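PDB 2OO3: protein involved in catabolism of external DNA from Legionella pneumophila subsp. pneumophila, which probably methylates N6 of adenine 2030 in 23S ribosomal RNA, using S-adenosyl-L-methionine as the methyl donor. Local coordinates for residues H10-T22 / T59-L71. Sequence-based numbering, arbitrary orientation.
Sequences HAGNFADVIKHIT and TEEYKEGINPVWL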
loop_
_atom_site.group_PDB
_atom_site.type_symbol
_atom_site.label_atom_id
_atom_site.label_comp_id
_atom_site.label_asym_id
_atom_site.label_seq_id
_atom_site.Cartn_x
_atom_site.Cartn_y
_atom_site.Cartn_z
ATOM N N HIS A 10 -0.682 13.746 5.383
ATOM C CA HIS A 10 -0.048 13.705 4.020
ATOM C C HIS A 10 -0.897 12.985 2.967
ATOM O O HIS A 10 -0.326 12.409 2.047
ATOM C CB HIS A 10 1.302 12.961 4.072
ATOM C CG HIS A 10 2.107 13.209 5.309
ATOM N ND1 HIS A 10 2.976 14.272 5.429
ATOM C CD2 HIS A 10 2.183 12.523 6.477
ATOM C CE1 HIS A 10 3.546 14.239 6.625
ATOM N NE2 HIS A 10 3.078 13.191 7.283
ATOM N N ALA A 11 -2.222 12.976 3.101
ATOM C CA ALA A 11 -3.080 12.142 2.231
ATOM C C ALA A 11 -2.934 12.480 0.757
ATOM O O ALA A 11 -3.041 13.641 0.349
ATOM C CB ALA A 11 -4.554 12.265 2.628
ATOM N N GLY A 12 -2.720 11.461 -0.051
ATOM C CA GLY A 12 -2.623 11.673 -1.486
ATOM C C GLY A 12 -1.266 12.178 -1.939
ATOM O O GLY A 12 -1.137 12.589 -3.099
ATOM N N ASN A 13 -0.254 12.147 -1.049
ATOM C CA ASN A 13 1.125 12.493 -1.468
ATOM C C ASN A 13 1.697 11.429 -2.438
ATOM O O ASN A 13 1.018 10.422 -2.737
ATOM C CB ASN A 13 2.059 12.776 -0.262
ATOM C CG ASN A 13 2.423 11.512 0.537
ATOM O OD1 ASN A 13 1.871 10.454 0.320
ATOM N ND2 ASN A 13 3.378 11.639 1.468
ATOM N N PHE A 14 2.919 11.646 -2.944
ATOM C CA PHE A 14 3.480 10.742 -3.941
ATOM C C PHE A 14 3.568 9.303 -3.431
ATOM O O PHE A 14 3.415 8.344 -4.218
ATOM C CB PHE A 14 4.859 11.254 -4.447
ATOM C CG PHE A 14 5.996 10.938 -3.515
ATOM C CD1 PHE A 14 6.787 9.833 -3.737
ATOM C CD2 PHE A 14 6.228 11.711 -2.388
ATOM C CE1 PHE A 14 7.845 9.517 -2.886
ATOM C CE2 PHE A 14 7.295 11.403 -1.518
ATOM C CZ PHE A 14 8.086 10.302 -1.768
ATOM N N ALA A 15 3.796 9.131 -2.131
ATOM C CA ALA A 15 3.922 7.802 -1.531
ATOM C C ALA A 15 2.595 7.077 -1.504
ATOM O O ALA A 15 2.538 5.872 -1.777
ATOM C CB ALA A 15 4.454 7.918 -0.117
ATOM N N ASP A 16 1.527 7.798 -1.153
ATOM C CA ASP A 16 0.169 7.247 -1.285
ATOM C C ASP A 16 -0.109 6.783 -2.701
ATOM O O ASP A 16 -0.687 5.739 -2.918
ATOM C CB ASP A 16 -0.886 8.274 -0.877
ATOM C CG ASP A 16 -1.238 8.192 0.621
ATOM O OD1 ASP A 16 -0.656 7.338 1.340
ATOM O OD2 ASP A 16 -2.107 8.992 1.066
ATOM N N VAL A 17 0.290 7.576 -3.684
ATOM C CA VAL A 17 -0.018 7.226 -5.060
ATOM C C VAL A 17 0.610 5.880 -5.432
ATOM O O VAL A 17 -0.096 4.945 -5.885
ATOM C CB VAL A 17 0.425 8.332 -6.059
ATOM C CG1 VAL A 17 0.246 7.832 -7.521
ATOM C CG2 VAL A 17 -0.394 9.591 -5.829
ATOM N N ILE A 18 1.927 5.747 -5.216
ATOM C CA ILE A 18 2.555 4.482 -5.584
ATOM C C ILE A 18 2.076 3.304 -4.721
ATOM O O ILE A 18 1.842 2.184 -5.218
ATOM C CB ILE A 18 4.100 4.543 -5.675
ATOM C CG1 ILE A 18 4.668 3.153 -6.080
ATOM C CG2 ILE A 18 4.724 4.951 -4.356
ATOM C CD1 ILE A 18 4.165 2.599 -7.480
ATOM N N LYS A 19 1.895 3.542 -3.435
ATOM C CA LYS A 19 1.401 2.479 -2.551
ATOM C C LYS A 19 -0.009 1.996 -2.953
ATOM O O LYS A 19 -0.299 0.779 -2.981
ATOM C CB LYS A 19 1.507 2.959 -1.092
ATOM C CG LYS A 19 0.363 2.680 -0.190
ATOM C CD LYS A 19 0.513 3.313 1.226
ATOM C CE LYS A 19 1.311 4.614 1.254
ATOM N NZ LYS A 19 1.297 5.224 2.617
ATOM N N HIS A 20 -0.893 2.932 -3.275
ATOM C CA HIS A 20 -2.275 2.559 -3.578
ATOM C C HIS A 20 -2.447 1.947 -4.967
ATOM O O HIS A 20 -3.244 1.048 -5.135
ATOM C CB HIS A 20 -3.217 3.739 -3.362
ATOM C CG HIS A 20 -3.376 4.112 -1.912
ATOM N ND1 HIS A 20 -3.651 5.400 -1.502
ATOM C CD2 HIS A 20 -3.322 3.361 -0.779
ATOM C CE1 HIS A 20 -3.767 5.430 -0.184
ATOM N NE2 HIS A 20 -3.562 4.208 0.279
ATOM N N ILE A 21 -1.677 2.405 -5.952
ATOM C CA ILE A 21 -1.726 1.761 -7.256
ATOM C C ILE A 21 -1.213 0.340 -7.111
ATOM O O ILE A 21 -1.814 -0.593 -7.686
ATOM C CB ILE A 21 -0.874 2.515 -8.319
ATOM C CG1 ILE A 21 -1.448 3.923 -8.500
ATOM C CG2 ILE A 21 -0.853 1.722 -9.649
ATOM C CD1 ILE A 21 -0.562 4.863 -9.360
ATOM N N THR A 22 -0.109 0.183 -6.356
ATOM C CA THR A 22 0.440 -1.152 -6.035
ATOM C C THR A 22 -0.635 -2.045 -5.424
ATOM O O THR A 22 -0.852 -3.159 -5.886
ATOM C CB THR A 22 1.655 -1.059 -5.116
ATOM O OG1 THR A 22 2.702 -0.357 -5.825
ATOM C CG2 THR A 22 2.173 -2.452 -4.753
ATOM N N THR A 59 -0.893 21.092 5.165
ATOM C CA THR A 59 -0.137 21.288 3.936
ATOM C C THR A 59 -0.761 20.445 2.811
ATOM O O THR A 59 -1.091 19.272 3.014
ATOM C CB THR A 59 1.393 21.007 4.140
ATOM O OG1 THR A 59 2.119 21.357 2.952
ATOM C CG2 THR A 59 1.673 19.541 4.482
ATOM N N GLU A 60 -0.962 21.052 1.645
ATOM C CA GLU A 60 -1.684 20.389 0.560
ATOM C C GLU A 60 -0.748 19.466 -0.244
ATOM O O GLU A 60 -0.492 19.703 -1.429
ATOM C CB GLU A 60 -2.357 21.423 -0.342
ATOM C CG GLU A 60 -3.463 22.246 0.328
ATOM C CD GLU A 60 -4.102 23.243 -0.620
ATOM O OE1 GLU A 60 -3.466 24.283 -0.923
ATOM O OE2 GLU A 60 -5.244 22.996 -1.061
ATOM N N GLU A 61 -0.237 18.419 0.413
ATOM C CA GLU A 61 0.735 17.525 -0.213
ATOM C C GLU A 61 0.141 16.782 -1.415
ATOM O O GLU A 61 0.859 16.394 -2.330
ATOM C CB GLU A 61 1.349 16.546 0.798
ATOM C CG GLU A 61 2.454 17.198 1.625
ATOM C CD GLU A 61 3.424 16.220 2.288
ATOM O OE1 GLU A 61 3.869 16.544 3.419
ATOM O OE2 GLU A 61 3.775 15.162 1.689
ATOM N N TYR A 62 -1.177 16.625 -1.423
ATOM C CA TYR A 62 -1.843 15.974 -2.543
ATOM C C TYR A 62 -1.621 16.668 -3.885
ATOM O O TYR A 62 -1.650 16.019 -4.928
ATOM C CB TYR A 62 -3.336 15.802 -2.263
ATOM C CG TYR A 62 -4.161 17.034 -2.471
ATOM C CD1 TYR A 62 -4.759 17.286 -3.694
ATOM C CD2 TYR A 62 -4.354 17.945 -1.433
ATOM C CE1 TYR A 62 -5.533 18.424 -3.900
ATOM C CE2 TYR A 62 -5.131 19.098 -1.630
ATOM C CZ TYR A 62 -5.717 19.317 -2.859
ATOM O OH TYR A 62 -6.484 20.450 -3.063
ATOM N N LYS A 63 -1.418 17.986 -3.867
ATOM C CA LYS A 63 -1.101 18.740 -5.101
ATOM C C LYS A 63 0.100 18.217 -5.889
ATOM O O LYS A 63 0.193 18.435 -7.105
ATOM C CB LYS A 63 -0.889 20.204 -4.768
ATOM C CG LYS A 63 -2.136 20.821 -4.198
ATOM C CD LYS A 63 -1.890 22.236 -3.769
ATOM C CE LYS A 63 -1.951 23.170 -4.926
ATOM N NZ LYS A 63 -1.453 24.451 -4.379
ATOM N N GLU A 64 1.000 17.523 -5.191
ATOM C CA GLU A 64 2.196 16.942 -5.801
ATOM C C GLU A 64 2.195 15.436 -5.867
ATOM O O GLU A 64 3.216 14.823 -6.228
ATOM C CB GLU A 64 3.418 17.373 -5.027
ATOM C CG GLU A 64 3.714 18.831 -5.254
ATOM C CD GLU A 64 4.962 19.259 -4.535
ATOM O OE1 GLU A 64 5.279 18.650 -3.462
ATOM O OE2 GLU A 64 5.610 20.200 -5.051
ATOM N N GLY A 65 1.072 14.823 -5.494
ATOM C CA GLY A 65 0.984 13.389 -5.549
ATOM C C GLY A 65 -0.129 13.078 -6.495
ATOM O O GLY A 65 0.061 13.107 -7.701
ATOM N N ILE A 66 -1.297 12.777 -5.935
ATOM C CA ILE A 66 -2.459 12.467 -6.729
ATOM C C ILE A 66 -2.875 13.581 -7.725
ATOM O O ILE A 66 -3.326 13.276 -8.824
ATOM C CB ILE A 66 -3.678 12.039 -5.858
ATOM C CG1 ILE A 66 -4.876 11.608 -6.722
ATOM C CG2 ILE A 66 -4.132 13.152 -4.917
ATOM C CD1 ILE A 66 -4.544 10.535 -7.772
ATOM N N ASN A 67 -2.753 14.856 -7.351
ATOM C CA ASN A 67 -3.376 15.867 -8.207
ATOM C C ASN A 67 -2.897 15.882 -9.686
ATOM O O ASN A 67 -3.737 15.951 -10.588
ATOM C CB ASN A 67 -3.341 17.268 -7.578
ATOM C CG ASN A 67 -4.507 18.132 -8.028
ATOM O OD1 ASN A 67 -5.636 17.643 -8.185
ATOM N ND2 ASN A 67 -4.251 19.427 -8.230
ATOM N N PRO A 68 -1.567 15.859 -9.939
ATOM C CA PRO A 68 -1.124 15.815 -11.361
ATOM C C PRO A 68 -1.580 14.551 -12.102
ATOM O O PRO A 68 -1.857 14.584 -13.309
ATOM C CB PRO A 68 0.418 15.823 -11.262
ATOM C CG PRO A 68 0.720 16.381 -9.874
ATOM C CD PRO A 68 -0.427 15.922 -9.003
ATOM N N VAL A 69 -1.670 13.448 -11.365
ATOM C CA VAL A 69 -2.043 12.162 -11.933
ATOM C C VAL A 69 -3.531 12.233 -12.271
ATOM O O VAL A 69 -3.951 11.859 -13.399
ATOM C CB VAL A 69 -1.693 10.980 -10.939
ATOM C CG1 VAL A 69 -2.263 9.665 -11.417
ATOM C CG2 VAL A 69 -0.188 10.835 -10.788
ATOM N N TRP A 70 -4.315 12.736 -11.315
ATOM C CA TRP A 70 -5.749 12.879 -11.470
ATOM C C TRP A 70 -6.122 13.838 -12.598
ATOM O O TRP A 70 -6.985 13.529 -13.422
ATOM C CB TRP A 70 -6.381 13.399 -10.179
ATOM C CG TRP A 70 -7.876 13.761 -10.280
ATOM C CD1 TRP A 70 -8.416 15.030 -10.261
ATOM C CD2 TRP A 70 -9.000 12.850 -10.379
ATOM N NE1 TRP A 70 -9.790 14.959 -10.355
ATOM C CE2 TRP A 70 -10.175 13.642 -10.431
ATOM C CE3 TRP A 70 -9.121 11.446 -10.442
ATOM C CZ2 TRP A 70 -11.465 13.081 -10.504
ATOM C CZ3 TRP A 70 -10.408 10.881 -10.534
ATOM C CH2 TRP A 70 -11.562 11.709 -10.567
ATOM N N LEU A 71 -5.481 14.999 -12.616
ATOM C CA LEU A 71 -5.757 15.979 -13.659
ATOM C C LEU A 71 -5.500 15.413 -15.054
ATOM O O LEU A 71 -6.230 15.743 -15.994
ATOM C CB LEU A 71 -4.927 17.250 -13.435
ATOM C CG LEU A 71 -5.409 18.090 -12.249
ATOM C CD1 LEU A 71 -4.509 19.274 -12.027
ATOM C CD2 LEU A 71 -6.851 18.543 -12.418
HETATM O O HOH W 1 -2.624 16.364 1.200
HETATM O O HOH W 2 3.679 14.369 -2.553
#
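Glu61 reaches over from the 3-10 turn of 59-71 to lie alongside His10 and Asn13, and its side chain is worth following outward. CB sits 4.0 Å from Asn13 CB; CG leaves anti to the carbonyl carbon (chi1 -80°), and the extended chain beyond it carries the carboxylate to the imidazole. There the two oxygens part company. OE1 accepts a nearly straight hydrogen bond from His10 ND1 at 3.2 Å; it lies in the plane of the imidazole, while ND1 comes in from well above the carboxylate plane, ring and carboxylate planes being 63° apart. OE2 rests against the other neighbour, 3.5 Å from Asn13 CB.

Deeper in, backbone takes over. Gly12 O receives the Ile66 N-H at 2.8 Å, tying the type II turn His10–Asn13 to the backbone at Ile66; the CA-H of Tyr62 points at this oxygen, and that of Gly65 meets it at a bent angle. The two backbones pass so closely that Phe14 and Gly65 have CA atoms 4.0 Å apart, with no room for a CB on Gly65. Asn13 N-caps helix 14-30 through OD1, which accepts from Asp16 N, while Asp16 OD2 holds Gly12 N. Asp16 OD1 meets Lys19, which also salt-bridges Asp166, the predicted proton acceptor of what is probably a Rossmann-like methyltransferase; His20, one turn further on from Asp16, is a predicted cofactor ligand. On the helix, Val17 CG2 presses on the Gly65–Ile66 peptide, 3.3 Å from Ile66 N, and Tyr83 of helix 81-90 packs on both Val17 and Ile66. Water bridges Ala11 O to Tyr62 N.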